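Local coordinates for protein ylmH (PDB 2FPH) that is a Gram-positive cell division protein that probably binds nucleic acid, most likely RNA, through a domain related to the RRM family, at residues A[31-36]-A[42-47]; A[84-89]-A[136-141]. One frame throughout, in Å; residues are numbered along the deposited sequence.

Interaction 1: A[31-36]-A[42-47]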
# COMPACT_ATOMS: atom_id res chain seq x y z
N PHE A 31 11.66 8.77 3.16
CA PHE A 31 11.31 8.09 1.93
C PHE A 31 10.10 7.20 2.22
O PHE A 31 10.09 6.50 3.21
CB PHE A 31 12.44 7.19 1.43
CG PHE A 31 12.08 6.50 0.13
CD1 PHE A 31 11.99 7.26 -1.04
CD2 PHE A 31 11.69 5.18 0.08
CE1 PHE A 31 11.59 6.69 -2.23
CE2 PHE A 31 11.26 4.61 -1.13
CZ PHE A 31 11.21 5.39 -2.28
N LEU A 32 9.08 7.32 1.38
CA LEU A 32 7.87 6.50 1.48
C LEU A 32 7.88 5.44 0.36
O LEU A 32 7.94 5.77 -0.85
CB LEU A 32 6.65 7.40 1.34
CG LEU A 32 5.26 6.78 1.22
CD1 LEU A 32 5.02 6.10 2.50
CD2 LEU A 32 4.14 7.87 0.94
N THR A 33 7.74 4.18 0.76
CA THR A 33 7.75 3.06 -0.13
C THR A 33 6.42 2.87 -0.83
O THR A 33 5.36 3.44 -0.41
CB THR A 33 8.05 1.73 0.61
OG1 THR A 33 6.90 1.32 1.42
CG2 THR A 33 9.24 1.85 1.46
N PRO A 34 6.41 2.04 -1.85
CA PRO A 34 5.13 1.61 -2.41
C PRO A 34 4.45 0.64 -1.46
O PRO A 34 5.01 0.26 -0.42
CB PRO A 34 5.54 0.83 -3.65
CG PRO A 34 6.96 1.04 -3.82
CD PRO A 34 7.55 1.47 -2.58
N PHE A 35 3.29 0.13 -1.87
CA PHE A 35 2.72 -0.97 -1.07
C PHE A 35 3.59 -2.24 -1.17
O PHE A 35 3.99 -2.65 -2.27
CB PHE A 35 1.30 -1.27 -1.45
CG PHE A 35 0.32 -0.24 -0.98
CD1 PHE A 35 -0.24 -0.38 0.29
CD2 PHE A 35 -0.08 0.81 -1.76
CE1 PHE A 35 -1.19 0.50 0.77
CE2 PHE A 35 -1.04 1.75 -1.26
CZ PHE A 35 -1.62 1.54 0.01
N ILE A 36 3.84 -2.83 -0.00
CA ILE A 36 4.60 -4.08 0.14
C ILE A 36 3.87 -5.06 1.03
O ILE A 36 2.97 -4.69 1.80
CB ILE A 36 6.03 -3.75 0.72
CG1 ILE A 36 5.99 -3.12 2.12
CG2 ILE A 36 6.82 -2.86 -0.23
CD1 ILE A 36 7.39 -2.93 2.75
N LYS A 42 8.69 -6.97 7.02
CA LYS A 42 9.59 -7.49 8.03
C LYS A 42 11.05 -7.36 7.58
O LYS A 42 11.86 -6.91 8.36
CB LYS A 42 9.25 -8.95 8.36
CG LYS A 42 8.04 -9.12 9.18
CD LYS A 42 7.91 -10.56 9.77
CE LYS A 42 7.46 -11.59 8.78
NZ LYS A 42 5.95 -11.64 8.61
N LEU A 43 11.32 -7.60 6.30
CA LEU A 43 12.68 -7.47 5.74
C LEU A 43 13.15 -6.06 5.83
O LEU A 43 14.27 -5.83 6.25
CB LEU A 43 12.68 -7.86 4.30
CG LEU A 43 13.17 -9.22 3.80
CD1 LEU A 43 13.29 -10.38 4.86
CD2 LEU A 43 12.64 -9.57 2.46
N LEU A 44 12.28 -5.10 5.48
CA LEU A 44 12.72 -3.70 5.44
C LEU A 44 12.96 -3.22 6.89
O LEU A 44 13.89 -2.49 7.16
CB LEU A 44 11.69 -2.88 4.70
CG LEU A 44 12.07 -1.68 3.86
CD1 LEU A 44 10.92 -0.64 3.80
CD2 LEU A 44 13.48 -1.12 3.86
N LYS A 45 12.10 -3.59 7.84
CA LYS A 45 12.33 -3.28 9.25
C LYS A 45 13.71 -3.77 9.77
O LYS A 45 14.39 -3.02 10.46
CB LYS A 45 11.21 -3.89 10.10
CG LYS A 45 9.92 -3.09 10.03
CD LYS A 45 8.75 -3.85 10.56
CE LYS A 45 7.48 -3.00 10.73
NZ LYS A 45 7.73 -1.54 10.77
N ILE A 46 14.11 -4.95 9.36
CA ILE A 46 15.45 -5.48 9.69
C ILE A 46 16.61 -4.62 9.08
O ILE A 46 17.52 -4.15 9.81
CB ILE A 46 15.61 -6.92 9.29
CG1 ILE A 46 14.65 -7.83 10.09
CG2 ILE A 46 17.01 -7.37 9.56
CD1 ILE A 46 14.47 -9.19 9.36
N LEU A 47 16.47 -4.34 7.79
CA LEU A 47 17.48 -3.49 7.10
C LEU A 47 17.55 -2.12 7.77
O LEU A 47 18.63 -1.61 8.02
CB LEU A 47 17.13 -3.37 5.61
CG LEU A 47 17.97 -3.91 4.45
CD1 LEU A 47 18.80 -5.16 4.78
CD2 LEU A 47 17.17 -4.05 3.20
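Thr33 and Leu44 meet tip to tip, the methyl CG2 of Thr33 standing 3.8 Å from CD1 of Leu44, and this single pair of methyl groups is the tight part of the contact. Ile36 joins more loosely: with chi2 near 180° (174°), its CD1 ends 4.3 Å from Leu44 CD1, and the same leucine methyl thus serves both residues. Looser still is the solvent side, where the Lys42 side chain sets off away from residues 31-36 and the residue is exposed. The threonine turns its two branches to different tasks. With chi1 at 73°, OG1 sits between the backbone N and the carbonyl carbon, from where it bonds to Pro34 O at 2.8 Å, while CG2 is left to face the helix. OG1 also pairs with the backbone N of Val69, so a polar atom buried beside apolar neighbours is satisfied. The backbones themselves stay well apart, with the CA atoms of Ile36 and Leu44 separated by 9.7 Å. Val69 and Leu71 of strand 69-72 also pack on the leucine. The arrangement is that of an amphipathic helix, 38-50, resting Leu44 on the chain that follows strand 31-32, within the N-terminal part of YlmH, where helices pack on a small antiparallel sheet.

Interaction 2: A[84-89]-A[136-141]; sequences EISLQE and QFLLLF
In the putative RNA-binding domain of YlmH, assigned to the RRM clan, helix 138-144 lies against the antiparallel sheet, and its first turn meets strand 85-91. Leu138 is the main point of contact from the helix. Its CG lies anti to the backbone N (chi1 179°), which brings CD1 to the amide of Gln88. There Leu138 CD1 is 3.3 Å from Gln88 NE2, and the leucine runs roughly perpendicular to the glutamine. Gln88 folds back at chi2, and its NE2 donates to Ser86 OG at 2.8 Å. That bond lies nearly in the amide plane but is bent, with an N-H...O angle of 143°. The other end of the amide, OE1, accepts from Gln142 NE2, one turn further along the same helix, while Ser86 OG is also hydrogen-bonded to Glu157 OE2 of the neighbouring strand 151-157. Toward the more exposed end of the contact, Glu84 and Gln136 merely approach, Glu84 OE1 to Gln136 NE2 at 3.7 Å. Their carboxylate and amide planes are 48° apart. Held by hydrogen bonds at both ends, the Gln88 amide has its orientation set, and its polar atoms are satisfied although the residue is buried beside a methyl.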
# COMPACT_ATOMS: atom_id res chain seq x y z
N GLU A 84 0.35 8.71 2.77
CA GLU A 84 -0.31 9.05 1.50
C GLU A 84 -1.23 7.89 1.06
O GLU A 84 -1.18 7.43 -0.09
CB GLU A 84 0.73 9.41 0.44
CG GLU A 84 1.48 10.71 0.73
CD GLU A 84 2.46 11.16 -0.32
OE1 GLU A 84 2.46 10.68 -1.46
OE2 GLU A 84 3.30 12.03 0.03
N ILE A 85 -2.04 7.40 2.00
CA ILE A 85 -3.01 6.32 1.73
C ILE A 85 -4.41 6.85 1.86
O ILE A 85 -4.72 7.54 2.85
CB ILE A 85 -2.80 5.11 2.70
CG1 ILE A 85 -1.41 4.47 2.48
CG2 ILE A 85 -3.82 4.00 2.41
CD1 ILE A 85 -1.00 3.54 3.60
N SER A 86 -5.25 6.54 0.86
CA SER A 86 -6.67 6.95 0.83
C SER A 86 -7.51 5.67 0.98
O SER A 86 -7.13 4.62 0.44
CB SER A 86 -6.95 7.60 -0.52
OG SER A 86 -8.23 8.18 -0.64
N LEU A 87 -8.61 5.72 1.72
CA LEU A 87 -9.54 4.61 1.70
C LEU A 87 -10.63 4.99 0.72
O LEU A 87 -11.25 6.05 0.89
CB LEU A 87 -10.15 4.31 3.06
CG LEU A 87 -11.11 3.15 3.31
CD1 LEU A 87 -10.57 1.79 3.09
CD2 LEU A 87 -11.71 3.24 4.73
N GLN A 88 -10.94 4.12 -0.23
CA GLN A 88 -12.04 4.36 -1.17
C GLN A 88 -13.09 3.29 -0.99
O GLN A 88 -12.81 2.10 -1.10
CB GLN A 88 -11.53 4.35 -2.63
CG GLN A 88 -10.54 5.46 -2.94
CD GLN A 88 -11.17 6.83 -2.91
OE1 GLN A 88 -12.15 7.10 -3.63
NE2 GLN A 88 -10.60 7.72 -2.09
N GLU A 89 -14.32 3.75 -0.73
CA GLU A 89 -15.48 2.88 -0.81
C GLU A 89 -15.86 2.66 -2.26
O GLU A 89 -15.93 3.62 -3.04
CB GLU A 89 -16.69 3.50 -0.13
CG GLU A 89 -17.83 2.50 -0.02
CD GLU A 89 -17.90 1.81 1.32
OE1 GLU A 89 -17.35 2.34 2.32
OE2 GLU A 89 -18.56 0.75 1.37
N GLN A 136 -1.68 9.56 -4.36
CA GLN A 136 -1.14 10.20 -5.55
C GLN A 136 -1.87 9.77 -6.83
O GLN A 136 -1.91 10.52 -7.83
CB GLN A 136 0.39 9.93 -5.66
CG GLN A 136 1.16 10.96 -6.44
CD GLN A 136 2.67 10.80 -6.27
OE1 GLN A 136 3.38 10.48 -7.22
NE2 GLN A 136 3.14 10.99 -5.06
N PHE A 137 -2.51 8.60 -6.79
CA PHE A 137 -3.20 7.99 -7.93
C PHE A 137 -4.75 8.04 -7.72
O PHE A 137 -5.48 7.32 -8.30
CB PHE A 137 -2.61 6.58 -8.13
CG PHE A 137 -1.19 6.63 -8.57
CD1 PHE A 137 -0.88 6.89 -9.90
CD2 PHE A 137 -0.14 6.52 -7.66
CE1 PHE A 137 0.46 6.95 -10.31
CE2 PHE A 137 1.18 6.59 -8.07
CZ PHE A 137 1.48 6.80 -9.39
N LEU A 138 -5.23 8.97 -6.89
CA LEU A 138 -6.68 9.07 -6.62
C LEU A 138 -7.54 9.22 -7.92
O LEU A 138 -8.56 8.54 -8.10
CB LEU A 138 -6.95 10.24 -5.68
CG LEU A 138 -8.43 10.49 -5.32
CD1 LEU A 138 -8.96 9.32 -4.53
CD2 LEU A 138 -8.54 11.75 -4.55
N LEU A 139 -7.09 10.08 -8.84
CA LEU A 139 -7.83 10.27 -10.07
C LEU A 139 -7.79 9.04 -10.95
O LEU A 139 -8.79 8.66 -11.48
CB LEU A 139 -7.31 11.47 -10.85
CG LEU A 139 -7.72 12.84 -10.35
CD1 LEU A 139 -7.58 13.84 -11.49
CD2 LEU A 139 -9.10 12.85 -9.83
N LEU A 140 -6.65 8.40 -11.07
CA LEU A 140 -6.57 7.17 -11.80
C LEU A 140 -7.68 6.22 -11.31
O LEU A 140 -8.39 5.66 -12.12
CB LEU A 140 -5.17 6.60 -11.65
CG LEU A 140 -4.78 5.30 -12.36
CD1 LEU A 140 -5.60 4.15 -11.89
CD2 LEU A 140 -4.84 5.45 -13.87
N PHE A 141 -7.85 6.04 -10.01
CA PHE A 141 -8.89 5.16 -9.50
C PHE A 141 -10.28 5.70 -9.59
O PHE A 141 -11.19 5.00 -10.03
CB PHE A 141 -8.60 4.76 -8.03
CG PHE A 141 -7.57 3.70 -7.91
CD1 PHE A 141 -6.24 4.03 -7.75
CD2 PHE A 141 -7.94 2.36 -7.85
CE1 PHE A 141 -5.26 3.02 -7.62
CE2 PHE A 141 -6.96 1.39 -7.71
CZ PHE A 141 -5.65 1.72 -7.59

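Overall arrangement
Two ways of seating a helix on strand-and-loop structure appear in one chain. Interaction 1 is wholly buried and apolar, whereas interaction 2 is partly buried and sets a leucine against a bonded polar network. One lies in the N-terminal region, the other in the putative RNA-binding domain; they follow one another along the chain and lie on opposite sides of its centre, with their own centres about 20 Å apart. Even so, their first segments touch: Leu32 CD2 packs on Glu84 CB at 3.8 Å, and Phe35 CZ reaches Ile85 CG1 at the same 3.8 Å. This is consistent with residues 31-36 and 84-89 forming part of the junction between the two regions.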